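Local coordinates for beta-N-acetylhexosaminidase (Streptomyces plicatus, PDB 1JAK), which hydrolyses terminal N-acetylhexosamine residues from glycans as a family 20 glycoside hydrolase, probably with the substrate's own acetamido group as the nucleophile, at residues V418-R422 against Y504-V509; D407-G411 against Q457-M461; L489-P494 against Q508-T512; T22-I28 against T125-L129. All coordinates share one frame; numbering follows the deposited sequence.

Interaction 1 of 4, residues V418-R422 against Y504-V509; sequences VEVQR and YRSPQV
Glu419, Gln508 and Val420 carry this contact, in which an N-cap residue and an ST turn meet at one carboxylate. Glu419 sits just ahead of helix 420-424 in the catalytic domain, and its chain, bent at chi2 (-76°), brings the carboxylate to the loop 504-509. Glu419 OE1 takes two donors: the backbone N of Val420 on its anti lone pair, and Ser506 OG at 2.7 Å on the syn side, somewhat out of the carboxylate plane. Glu419 OE2 receives Tyr504 OH at 2.6 Å from above that plane, and the ring, which also stacks with Tyr404, stands 43° from the carboxylate. Were Glu419 an alanine, the hydroxyls of Tyr504 and Ser506 would probably lose the carboxylate they share, and Val420 N its side-chain acceptor. Ser506 also accepts from Gln508 N, closing the ST turn inside a type I turn that runs to Val509. Beside it Val420 CG2 presses on Ser506 CB at a tight 3.5 Å. The extended Gln508 lies obliquely across Glu419, whose CB is 3.5 Å from Gln508 NE2. The amide oxygen, Gln508 OE1, accepts from Gln421 N at 2.8 Å, in the carbonyl plane and nearly straight at 167°.

Interaction 2 of 4, residues D407-G411 against Q457-M461; sequences DTPLG and QLDYM
Leu410 sends CG anti to its own carbonyl carbon (chi1 -62°), and Met461 does the same but then folds back at chi2 and chi3 (-52° and -71°), which brings SD against Leu410 CB and Thr408 CG2 and the CE methyl to Gly411. Leu410 makes the broadest contact. Its CD1 methyl rests 3.9 Å from Gln457 CB, on the aliphatic part of a side chain that it crosses at about a right angle, while Leu410 CD2 approaches Gln457 NE2 at 3.8 Å. The other end of that amide is engaged, since Gln457 OE1 accepts from Ser453 N. The same CD1 touches the ring of Tyr460 obliquely, at CD2. Thr408 comes to this ring at its edge, near the plane, and its CG2 methyl also meets Met461 SD tip to tip at 4.1 Å. Pro409 lies across the tyrosine, with CD 3.9 Å from Tyr460 OH. At the far end Met461 CE reaches Gly411 CA at 4.0 Å, in room that a beta carbon on this residue would take up.

The contact packs the long loop after strand 389-392 of the TIM barrel against helix 455-462, with Gly411 about 8 Å from the bound isofagomine-type inhibitor. Thr408 OG1 is tied to the backbone N of Tyr404 and to a water that reaches Tyr460 OH only weakly. Direct contact across the two segments is therefore made mostly by apolar carbon, a thioether and a ring, a union that rests on fit of shape, while Thr408 OG1 and Gln457 OE1 spend their bonding on Tyr404 N and Ser453 N.

Interaction 3 of 4, residues L489-P494 against Q508-T512; sequences LAAQAP and QVPWT
The Val509 CG1 methyl that touches Ala490 lies over the centre of the Trp511 indole, 3.5 Å above the plane, a CH-pi-like packing within the C-terminal tail. The benzo part of the same ring system meets the end of helix 482-490 and the start of the next obliquely: Trp511 CZ3 is 3.5 Å from Leu489 O, and Trp511 CE3 is 3.8 Å from Ala493 CB. Trp511 NE1 hydrogen-bonds Ser506 O, which would help fix the ring's rotation. The valine methyl has a second neighbour, for Val509 CG1 reaches Ala490 CA at 3.6 Å and so touches both helix and indole, while its other methyl, CG2, meets Leu489 CD2.

The tail thereby closes over the type I turn Ala490-Ala493 that joins helix 482-490 to helix 493-499. Ala490 O takes two donors from opposite faces of its plane, Ala493 N within the turn and Thr512 N from the tail. The tail bond is 3.1 Å from Thr512 N to Ala490 O, with the donor well above the carbonyl plane. A serine in place of Trp511 would probably open a gap beside Ala490 and Ala493 and leave Ser506 O without its indole donor. Pro510, centre of an inverse gamma turn, brings its own carbonyl O to 3.1 Å from Ala490 CB. The last residue sets Thr512 OG1 over Ala491 CA at 3.7 Å, and its terminal carboxylate forms a salt bridge with Arg15.

Interaction 4 of 4, residues T22-I28 against T125-L129; sequences TPLDRVI and TLRQL
The segment 22-28 bends through a type I turn from Pro23 to Arg26 and passes along the last turn of helix 116-129, with Thr22 beside Leu129 and Val27 beside Gln128. Gln128 makes the main polar link. Its chain runs extended beyond CG, and the amide pairs with both backbone groups of Ile28, as a neighbouring strand might: Ile28 N donates to Gln128 OE1 at 2.8 Å, and Gln128 NE2 donates to Ile28 O at 2.9 Å. The second bond lies in the carbonyl plane of Ile28; the first is tilted 19° from that of the glutamine. Together the two bonds hold the side-chain amide from turning over. Gln128 OE1 is also 3.5 Å from Val27 CB.

Beside this pair the contact is apolar. Leu129 CD2 packs on Val27 CG1 at 3.8 Å, and Leu129 CD1 meets Leu24 CD1 at 3.9 Å, the leucines crossing at a slant. Leu24 O is buried here without a partner. At the helix end Thr22 OG1 gives Leu129 O a weak bond, and a water donates to both Thr22 O and Leu129 O, so the last carbonyl is met twice.

The contact belongs to the N-terminal domain: Leu24 rests on strand 33-36, Leu129 on Val146 of strand 145-153, and Ile28 turns to Tyr485 and Leu489 of helix 482-490.

How the interactions relate
Interactions 1, 2 and 3 form a continuous run, with interaction 1 in the middle. Interactions 1 and 3, with centres 10 Å apart, share Gln508 and Val509, and Val420 CG1 packs on Leu489 CD2 at 3.6 Å between them. Interaction 2 joins the run through Tyr460 OH, which lies 3.5 Å from Tyr504 CD1. Interaction 4 is reached through interaction 3, where Ile28 CD1 meets Leu489 CA at 3.6 Å, so helix 482-490 and the turn after it bridge the N-terminal domain and the barrel. Interaction 2 lies near the inhibitor, and its loop leads on to Leu412 and Trp414 of the pocket; interaction 4, whose centre is 27 Å from that of interaction 2, is structural packing.

Interaction 1 of 4, residues V418-R422 against Y504-V509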
loop_
_atom_site.group_PDB
_atom_site.type_symbol
_atom_site.label_atom_id
_atom_site.label_comp_id
_atom_site.label_asym_id
_atom_site.label_seq_id
_atom_site.Cartn_x
_atom_site.Cartn_y
_atom_site.Cartn_z
ATOM N N VAL A 418 16.675 -8.645 5.157
ATOM C CA VAL A 418 15.453 -8.525 5.933
ATOM C C VAL A 418 14.560 -9.746 5.788
ATOM O O VAL A 418 13.775 -9.845 4.844
ATOM C CB VAL A 418 14.671 -7.259 5.507
ATOM C CG1 VAL A 418 13.415 -7.097 6.357
ATOM C CG2 VAL A 418 15.569 -6.029 5.644
ATOM N N GLU A 419 14.699 -10.688 6.717
ATOM C CA GLU A 419 13.870 -11.884 6.694
ATOM C C GLU A 419 12.476 -11.537 7.198
ATOM O O GLU A 419 12.215 -10.414 7.636
ATOM C CB GLU A 419 14.480 -12.998 7.552
ATOM C CG GLU A 419 15.188 -14.092 6.745
ATOM C CD GLU A 419 14.225 -15.054 6.052
ATOM O OE1 GLU A 419 12.998 -14.827 6.102
ATOM O OE2 GLU A 419 14.702 -16.046 5.454
ATOM N N VAL A 420 11.584 -12.512 7.135
ATOM C CA VAL A 420 10.206 -12.307 7.547
ATOM C C VAL A 420 10.037 -11.859 8.997
ATOM O O VAL A 420 9.269 -10.939 9.273
ATOM C CB VAL A 420 9.386 -13.581 7.295
ATOM C CG1 VAL A 420 7.920 -13.340 7.633
ATOM C CG2 VAL A 420 9.535 -13.993 5.835
ATOM N N GLN A 421 10.749 -12.482 9.929
ATOM C CA GLN A 421 10.600 -12.075 11.321
ATOM C C GLN A 421 11.034 -10.633 11.551
ATOM O O GLN A 421 10.337 -9.875 12.220
ATOM C CB GLN A 421 11.373 -13.001 12.271
ATOM C CG GLN A 421 11.244 -12.556 13.727
ATOM C CD GLN A 421 11.815 -13.543 14.729
ATOM O OE1 GLN A 421 12.400 -14.563 14.362
ATOM N NE2 GLN A 421 11.647 -13.237 16.010
ATOM N N ARG A 422 12.174 -10.241 10.992
ATOM C CA ARG A 422 12.648 -8.873 11.179
ATOM C C ARG A 422 11.634 -7.849 10.669
ATOM O O ARG A 422 11.409 -6.814 11.295
ATOM C CB ARG A 422 13.987 -8.651 10.463
ATOM C CG ARG A 422 14.563 -7.255 10.707
ATOM C CD ARG A 422 15.863 -7.020 9.954
ATOM N NE ARG A 422 16.454 -5.725 10.291
ATOM C CZ ARG A 422 17.053 -5.452 11.446
ATOM N NH1 ARG A 422 17.147 -6.386 12.387
ATOM N NH2 ARG A 422 17.557 -4.244 11.665
ATOM N N TYR A 504 8.184 -15.999 -1.309
ATOM C CA TYR A 504 9.406 -16.564 -0.763
ATOM C C TYR A 504 9.054 -17.500 0.390
ATOM O O TYR A 504 8.460 -17.078 1.384
ATOM C CB TYR A 504 10.307 -15.432 -0.265
ATOM C CG TYR A 504 11.463 -15.872 0.603
ATOM C CD1 TYR A 504 12.464 -16.703 0.101
ATOM C CD2 TYR A 504 11.573 -15.428 1.922
ATOM C CE1 TYR A 504 13.551 -17.081 0.891
ATOM C CE2 TYR A 504 12.658 -15.800 2.720
ATOM C CZ TYR A 504 13.641 -16.624 2.197
ATOM O OH TYR A 504 14.717 -16.988 2.980
ATOM N N ARG A 505 9.414 -18.772 0.251
ATOM C CA ARG A 505 9.133 -19.757 1.289
ATOM C C ARG A 505 10.194 -19.690 2.382
ATOM O O ARG A 505 11.056 -20.565 2.500
ATOM C CB ARG A 505 9.078 -21.161 0.684
ATOM C CG ARG A 505 7.869 -21.396 -0.218
ATOM C CD ARG A 505 7.889 -22.803 -0.795
ATOM N NE ARG A 505 7.906 -23.814 0.259
ATOM C CZ ARG A 505 6.827 -24.251 0.901
ATOM N NH1 ARG A 505 5.627 -23.771 0.596
ATOM N NH2 ARG A 505 6.950 -25.162 1.857
ATOM N N SER A 506 10.113 -18.637 3.185
ATOM C CA SER A 506 11.058 -18.419 4.269
ATOM C C SER A 506 11.175 -19.599 5.219
ATOM O O SER A 506 10.173 -20.168 5.646
ATOM C CB SER A 506 10.658 -17.186 5.074
ATOM O OG SER A 506 11.489 -17.049 6.212
ATOM N N PRO A 507 12.412 -19.978 5.570
ATOM C CA PRO A 507 12.603 -21.103 6.488
ATOM C C PRO A 507 12.136 -20.768 7.907
ATOM O O PRO A 507 12.015 -21.657 8.752
ATOM C CB PRO A 507 14.108 -21.364 6.402
ATOM C CG PRO A 507 14.667 -20.000 6.118
ATOM C CD PRO A 507 13.705 -19.462 5.087
ATOM N N GLN A 508 11.873 -19.487 8.162
ATOM C CA GLN A 508 11.418 -19.045 9.482
ATOM C C GLN A 508 9.932 -19.322 9.690
ATOM O O GLN A 508 9.429 -19.240 10.810
ATOM C CB GLN A 508 11.636 -17.539 9.663
ATOM C CG GLN A 508 13.044 -17.031 9.411
ATOM C CD GLN A 508 13.164 -15.548 9.714
ATOM O OE1 GLN A 508 12.248 -14.776 9.431
ATOM N NE2 GLN A 508 14.297 -15.142 10.285
ATOM N N VAL A 509 9.236 -19.642 8.606
ATOM C CA VAL A 509 7.798 -19.890 8.653
ATOM C C VAL A 509 7.460 -21.360 8.404
ATOM O O VAL A 509 7.917 -21.951 7.430
ATOM C CB VAL A 509 7.082 -19.023 7.596
ATOM C CG1 VAL A 509 5.579 -19.238 7.664
ATOM C CG2 VAL A 509 7.430 -17.555 7.810
HETATM O O HOH W 1 14.781 -12.100 10.987
#

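Interaction 2 of 4, residues D407-G411 against Q457-M461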
loop_
_atom_site.group_PDB
_atom_site.type_symbol
_atom_site.label_atom_id
_atom_site.label_comp_id
_atom_site.label_asym_id
_atom_site.label_seq_id
_atom_site.Cartn_x
_atom_site.Cartn_y
_atom_site.Cartn_z
ATOM N N ASP A 407 21.331 -14.862 -0.655
ATOM C CA ASP A 407 21.049 -15.671 -1.835
ATOM C C ASP A 407 19.778 -15.312 -2.607
ATOM O O ASP A 407 19.471 -15.937 -3.623
ATOM C CB ASP A 407 21.026 -17.152 -1.455
ATOM C CG ASP A 407 22.379 -17.647 -0.971
ATOM O OD1 ASP A 407 23.388 -17.387 -1.658
ATOM O OD2 ASP A 407 22.433 -18.297 0.094
ATOM N N THR A 408 19.042 -14.312 -2.132
ATOM C CA THR A 408 17.824 -13.887 -2.821
ATOM C C THR A 408 18.226 -13.433 -4.230
ATOM O O THR A 408 19.103 -12.582 -4.388
ATOM C CB THR A 408 17.147 -12.734 -2.055
ATOM O OG1 THR A 408 16.817 -13.181 -0.733
ATOM C CG2 THR A 408 15.876 -12.286 -2.760
ATOM N N PRO A 409 17.592 -14.005 -5.272
ATOM C CA PRO A 409 17.856 -13.706 -6.687
ATOM C C PRO A 409 17.433 -12.339 -7.225
ATOM O O PRO A 409 17.817 -11.959 -8.334
ATOM C CB PRO A 409 17.155 -14.852 -7.408
ATOM C CG PRO A 409 15.973 -15.102 -6.543
ATOM C CD PRO A 409 16.567 -15.057 -5.149
ATOM N N LEU A 410 16.642 -11.611 -6.449
ATOM C CA LEU A 410 16.177 -10.283 -6.840
ATOM C C LEU A 410 16.369 -9.355 -5.646
ATOM O O LEU A 410 16.787 -9.794 -4.578
ATOM C CB LEU A 410 14.688 -10.334 -7.198
ATOM C CG LEU A 410 14.270 -11.211 -8.381
ATOM C CD1 LEU A 410 12.763 -11.397 -8.372
ATOM C CD2 LEU A 410 14.721 -10.566 -9.682
ATOM N N GLY A 411 16.071 -8.073 -5.830
ATOM C CA GLY A 411 16.191 -7.127 -4.733
ATOM C C GLY A 411 17.565 -6.536 -4.463
ATOM O O GLY A 411 18.543 -6.844 -5.151
ATOM N N GLN A 457 7.583 -11.035 -10.328
ATOM C CA GLN A 457 8.730 -10.652 -9.511
ATOM C C GLN A 457 8.253 -9.746 -8.379
ATOM O O GLN A 457 8.782 -9.796 -7.265
ATOM C CB GLN A 457 9.782 -9.942 -10.366
ATOM C CG GLN A 457 10.337 -10.823 -11.477
ATOM C CD GLN A 457 11.430 -10.146 -12.272
ATOM O OE1 GLN A 457 11.379 -8.942 -12.512
ATOM N NE2 GLN A 457 12.419 -10.922 -12.705
ATOM N N LEU A 458 7.254 -8.915 -8.661
ATOM C CA LEU A 458 6.708 -8.050 -7.623
ATOM C C LEU A 458 6.146 -8.936 -6.511
ATOM O O LEU A 458 6.365 -8.673 -5.329
ATOM C CB LEU A 458 5.591 -7.164 -8.176
ATOM C CG LEU A 458 5.966 -6.129 -9.237
ATOM C CD1 LEU A 458 4.725 -5.328 -9.608
ATOM C CD2 LEU A 458 7.058 -5.207 -8.708
ATOM N N ASP A 459 5.428 -9.991 -6.891
ATOM C CA ASP A 459 4.846 -10.897 -5.899
ATOM C C ASP A 459 5.900 -11.574 -5.028
ATOM O O ASP A 459 5.758 -11.640 -3.805
ATOM C CB ASP A 459 4.004 -11.998 -6.569
ATOM C CG ASP A 459 2.680 -11.489 -7.114
ATOM O OD1 ASP A 459 2.137 -10.503 -6.573
ATOM O OD2 ASP A 459 2.171 -12.095 -8.083
ATOM N N TYR A 460 6.955 -12.084 -5.658
ATOM C CA TYR A 460 8.004 -12.781 -4.924
ATOM C C TYR A 460 8.673 -11.925 -3.849
ATOM O O TYR A 460 9.052 -12.435 -2.791
ATOM C CB TYR A 460 9.061 -13.310 -5.896
ATOM C CG TYR A 460 10.185 -14.052 -5.211
ATOM C CD1 TYR A 460 10.021 -15.365 -4.770
ATOM C CD2 TYR A 460 11.406 -13.424 -4.977
ATOM C CE1 TYR A 460 11.055 -16.036 -4.105
ATOM C CE2 TYR A 460 12.438 -14.078 -4.318
ATOM C CZ TYR A 460 12.259 -15.380 -3.886
ATOM O OH TYR A 460 13.292 -16.013 -3.234
ATOM N N MET A 461 8.809 -10.627 -4.114
ATOM C CA MET A 461 9.436 -9.728 -3.152
ATOM C C MET A 461 8.419 -9.144 -2.172
ATOM O O MET A 461 8.760 -8.817 -1.037
ATOM C CB MET A 461 10.178 -8.601 -3.881
ATOM C CG MET A 461 11.380 -9.080 -4.703
ATOM S SD MET A 461 12.538 -10.114 -3.766
ATOM C CE MET A 461 13.298 -8.898 -2.671
HETATM O O HOH W 2 15.745 -15.597 -0.948
#

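Interaction 3 of 4, residues L489-P494 against Q508-T512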
loop_
_atom_site.group_PDB
_atom_site.type_symbol
_atom_site.label_atom_id
_atom_site.label_comp_id
_atom_site.label_asym_id
_atom_site.label_seq_id
_atom_site.Cartn_x
_atom_site.Cartn_y
_atom_site.Cartn_z
ATOM N N LEU A 489 0.613 -16.847 9.273
ATOM C CA LEU A 489 1.238 -16.553 7.986
ATOM C C LEU A 489 1.447 -17.859 7.224
ATOM O O LEU A 489 1.219 -17.929 6.017
ATOM C CB LEU A 489 2.586 -15.845 8.185
ATOM C CG LEU A 489 3.301 -15.388 6.906
ATOM C CD1 LEU A 489 2.435 -14.377 6.159
ATOM C CD2 LEU A 489 4.647 -14.761 7.265
ATOM N N ALA A 490 1.877 -18.897 7.934
ATOM C CA ALA A 490 2.105 -20.198 7.315
ATOM C C ALA A 490 0.833 -20.703 6.642
ATOM O O ALA A 490 0.885 -21.349 5.594
ATOM C CB ALA A 490 2.563 -21.204 8.365
ATOM N N ALA A 491 -0.305 -20.393 7.252
ATOM C CA ALA A 491 -1.602 -20.824 6.747
ATOM C C ALA A 491 -1.967 -20.228 5.391
ATOM O O ALA A 491 -2.855 -20.740 4.707
ATOM C CB ALA A 491 -2.683 -20.489 7.763
ATOM N N GLN A 492 -1.287 -19.154 5.003
ATOM C CA GLN A 492 -1.577 -18.504 3.726
ATOM C C GLN A 492 -1.051 -19.272 2.516
ATOM O O GLN A 492 -1.548 -19.094 1.408
ATOM C CB GLN A 492 -0.984 -17.090 3.700
ATOM C CG GLN A 492 -1.363 -16.200 4.879
ATOM C CD GLN A 492 -2.860 -16.063 5.068
ATOM O OE1 GLN A 492 -3.598 -15.783 4.123
ATOM N NE2 GLN A 492 -3.316 -16.248 6.300
ATOM N N ALA A 493 -0.050 -20.124 2.727
ATOM C CA ALA A 493 0.564 -20.886 1.639
ATOM C C ALA A 493 -0.402 -21.496 0.618
ATOM O O ALA A 493 -0.293 -21.229 -0.580
ATOM C CB ALA A 493 1.470 -21.973 2.214
ATOM N N PRO A 494 -1.359 -22.320 1.072
ATOM C CA PRO A 494 -2.293 -22.918 0.112
ATOM C C PRO A 494 -3.148 -21.903 -0.643
ATOM O O PRO A 494 -3.544 -22.148 -1.783
ATOM C CB PRO A 494 -3.117 -23.869 0.980
ATOM C CG PRO A 494 -3.093 -23.212 2.323
ATOM C CD PRO A 494 -1.659 -22.761 2.444
ATOM N N GLN A 508 11.873 -19.487 8.162
ATOM C CA GLN A 508 11.418 -19.045 9.482
ATOM C C GLN A 508 9.932 -19.322 9.690
ATOM O O GLN A 508 9.429 -19.240 10.810
ATOM C CB GLN A 508 11.636 -17.539 9.663
ATOM C CG GLN A 508 13.044 -17.031 9.411
ATOM C CD GLN A 508 13.164 -15.548 9.714
ATOM O OE1 GLN A 508 12.248 -14.776 9.431
ATOM N NE2 GLN A 508 14.297 -15.142 10.285
ATOM N N VAL A 509 9.236 -19.642 8.606
ATOM C CA VAL A 509 7.798 -19.890 8.653
ATOM C C VAL A 509 7.460 -21.360 8.404
ATOM O O VAL A 509 7.917 -21.951 7.430
ATOM C CB VAL A 509 7.082 -19.023 7.596
ATOM C CG1 VAL A 509 5.579 -19.238 7.664
ATOM C CG2 VAL A 509 7.430 -17.555 7.810
ATOM N N PRO A 510 6.642 -21.965 9.286
ATOM C CA PRO A 510 6.240 -23.371 9.166
ATOM C C PRO A 510 5.077 -23.564 8.195
ATOM O O PRO A 510 3.992 -23.993 8.588
ATOM C CB PRO A 510 5.866 -23.732 10.598
ATOM C CG PRO A 510 5.209 -22.478 11.070
ATOM C CD PRO A 510 6.125 -21.380 10.537
ATOM N N TRP A 511 5.331 -23.259 6.926
ATOM C CA TRP A 511 4.336 -23.341 5.858
ATOM C C TRP A 511 3.391 -24.537 5.876
ATOM O O TRP A 511 3.818 -25.680 6.026
ATOM C CB TRP A 511 5.041 -23.274 4.504
ATOM C CG TRP A 511 5.893 -22.058 4.379
ATOM C CD1 TRP A 511 7.257 -22.002 4.398
ATOM C CD2 TRP A 511 5.435 -20.706 4.280
ATOM N NE1 TRP A 511 7.679 -20.697 4.317
ATOM C CE2 TRP A 511 6.581 -19.880 4.246
ATOM C CE3 TRP A 511 4.168 -20.111 4.221
ATOM C CZ2 TRP A 511 6.498 -18.487 4.155
ATOM C CZ3 TRP A 511 4.083 -18.726 4.132
ATOM C CH2 TRP A 511 5.244 -17.929 4.099
ATOM N N THR A 512 2.101 -24.251 5.708
ATOM C CA THR A 512 1.062 -25.276 5.688
ATOM C C THR A 512 0.929 -25.829 4.271
ATOM O O THR A 512 1.452 -25.182 3.338
ATOM C CB THR A 512 -0.307 -24.687 6.119
ATOM O OG1 THR A 512 -0.206 -24.160 7.447
ATOM C CG2 THR A 512 -1.390 -25.758 6.086
ATOM O OXT THR A 512 0.293 -26.893 4.109
#

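Interaction 4 of 4, residues T22-I28 against T125-L129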
loop_
_atom_site.group_PDB
_atom_site.type_symbol
_atom_site.label_atom_id
_atom_site.label_comp_id
_atom_site.label_asym_id
_atom_site.label_seq_id
_atom_site.Cartn_x
_atom_site.Cartn_y
_atom_site.Cartn_z
ATOM N N THR A 22 -11.190 -23.391 8.865
ATOM C CA THR A 22 -9.996 -22.854 9.502
ATOM C C THR A 22 -10.457 -22.072 10.730
ATOM O O THR A 22 -11.550 -21.506 10.736
ATOM C CB THR A 22 -9.224 -21.907 8.555
ATOM O OG1 THR A 22 -10.042 -20.775 8.233
ATOM C CG2 THR A 22 -8.845 -22.632 7.269
ATOM N N PRO A 23 -9.630 -22.037 11.789
ATOM C CA PRO A 23 -9.980 -21.316 13.016
ATOM C C PRO A 23 -10.391 -19.872 12.750
ATOM O O PRO A 23 -9.821 -19.205 11.890
ATOM C CB PRO A 23 -8.704 -21.420 13.848
ATOM C CG PRO A 23 -8.151 -22.748 13.426
ATOM C CD PRO A 23 -8.321 -22.697 11.927
ATOM N N LEU A 24 -11.378 -19.398 13.503
ATOM C CA LEU A 24 -11.889 -18.041 13.347
ATOM C C LEU A 24 -10.833 -16.954 13.538
ATOM O O LEU A 24 -10.957 -15.862 12.987
ATOM C CB LEU A 24 -13.048 -17.811 14.325
ATOM C CG LEU A 24 -13.831 -16.499 14.222
ATOM C CD1 LEU A 24 -14.533 -16.422 12.872
ATOM C CD2 LEU A 24 -14.852 -16.418 15.355
ATOM N N ASP A 25 -9.791 -17.253 14.309
ATOM C CA ASP A 25 -8.740 -16.272 14.573
ATOM C C ASP A 25 -7.580 -16.345 13.587
ATOM O O ASP A 25 -6.676 -15.507 13.626
ATOM C CB ASP A 25 -8.175 -16.478 15.979
ATOM C CG ASP A 25 -7.291 -17.711 16.069
ATOM O OD1 ASP A 25 -7.784 -18.822 15.791
ATOM O OD2 ASP A 25 -6.097 -17.570 16.411
ATOM N N ARG A 26 -7.595 -17.341 12.710
ATOM C CA ARG A 26 -6.499 -17.512 11.766
ATOM C C ARG A 26 -6.593 -16.610 10.544
ATOM O O ARG A 26 -6.787 -17.079 9.421
ATOM C CB ARG A 26 -6.407 -18.982 11.344
ATOM C CG ARG A 26 -5.117 -19.348 10.623
ATOM C CD ARG A 26 -4.811 -20.829 10.797
ATOM N NE ARG A 26 -4.590 -21.164 12.202
ATOM C CZ ARG A 26 -4.381 -22.395 12.658
ATOM N NH1 ARG A 26 -4.366 -23.425 11.820
ATOM N NH2 ARG A 26 -4.188 -22.598 13.954
ATOM N N VAL A 27 -6.444 -15.308 10.773
ATOM C CA VAL A 27 -6.500 -14.332 9.689
ATOM C C VAL A 27 -5.455 -13.241 9.915
ATOM O O VAL A 27 -5.005 -13.018 11.041
ATOM C CB VAL A 27 -7.892 -13.667 9.593
ATOM C CG1 VAL A 27 -8.988 -14.723 9.593
ATOM C CG2 VAL A 27 -8.086 -12.708 10.730
ATOM N N ILE A 28 -5.073 -12.568 8.836
ATOM C CA ILE A 28 -4.094 -11.489 8.907
ATOM C C ILE A 28 -4.696 -10.287 8.193
ATOM O O ILE A 28 -5.157 -10.410 7.060
ATOM C CB ILE A 28 -2.773 -11.863 8.192
ATOM C CG1 ILE A 28 -2.137 -13.087 8.854
ATOM C CG2 ILE A 28 -1.805 -10.681 8.240
ATOM C CD1 ILE A 28 -0.933 -13.638 8.099
ATOM N N THR A 125 -11.736 -10.351 5.581
ATOM C CA THR A 125 -11.601 -11.341 6.637
ATOM C C THR A 125 -12.333 -12.610 6.211
ATOM O O THR A 125 -11.821 -13.721 6.369
ATOM C CB THR A 125 -12.192 -10.816 7.955
ATOM O OG1 THR A 125 -11.343 -9.780 8.461
ATOM C CG2 THR A 125 -12.307 -11.936 8.988
ATOM N N LEU A 126 -13.527 -12.437 5.655
ATOM C CA LEU A 126 -14.328 -13.571 5.208
ATOM C C LEU A 126 -13.592 -14.454 4.203
ATOM O O LEU A 126 -13.653 -15.682 4.287
ATOM C CB LEU A 126 -15.644 -13.079 4.596
ATOM C CG LEU A 126 -16.578 -14.151 4.023
ATOM C CD1 LEU A 126 -16.972 -15.145 5.119
ATOM C CD2 LEU A 126 -17.819 -13.480 3.447
ATOM N N ARG A 127 -12.885 -13.841 3.256
ATOM C CA ARG A 127 -12.180 -14.631 2.254
ATOM C C ARG A 127 -11.044 -15.459 2.850
ATOM O O ARG A 127 -10.570 -16.406 2.226
ATOM C CB ARG A 127 -11.668 -13.734 1.115
ATOM C CG ARG A 127 -10.659 -12.687 1.518
ATOM C CD ARG A 127 -10.493 -11.624 0.427
ATOM N NE ARG A 127 -9.996 -12.163 -0.840
ATOM C CZ ARG A 127 -9.493 -11.414 -1.819
ATOM N NH1 ARG A 127 -9.423 -10.096 -1.677
ATOM N NH2 ARG A 127 -9.049 -11.979 -2.937
ATOM N N GLN A 128 -10.610 -15.109 4.060
ATOM C CA GLN A 128 -9.556 -15.869 4.720
ATOM C C GLN A 128 -10.156 -16.978 5.590
ATOM O O GLN A 128 -9.490 -17.968 5.891
ATOM C CB GLN A 128 -8.664 -14.946 5.559
ATOM C CG GLN A 128 -7.661 -14.165 4.710
ATOM C CD GLN A 128 -6.664 -13.380 5.546
ATOM O OE1 GLN A 128 -6.155 -13.877 6.550
ATOM N NE2 GLN A 128 -6.364 -12.156 5.122
ATOM N N LEU A 129 -11.417 -16.812 5.982
ATOM C CA LEU A 129 -12.097 -17.825 6.786
ATOM C C LEU A 129 -12.509 -18.975 5.867
ATOM O O LEU A 129 -12.557 -20.132 6.281
ATOM C CB LEU A 129 -13.322 -17.224 7.483
ATOM C CG LEU A 129 -12.992 -16.152 8.530
ATOM C CD1 LEU A 129 -14.269 -15.538 9.071
ATOM C CD2 LEU A 129 -12.172 -16.777 9.657
HETATM O O HOH W 3 -13.348 -20.498 8.862
HETATM O O HOH W 4 -6.845 -18.483 6.341
HETATM O O HOH W 5 -5.852 -16.284 7.283
#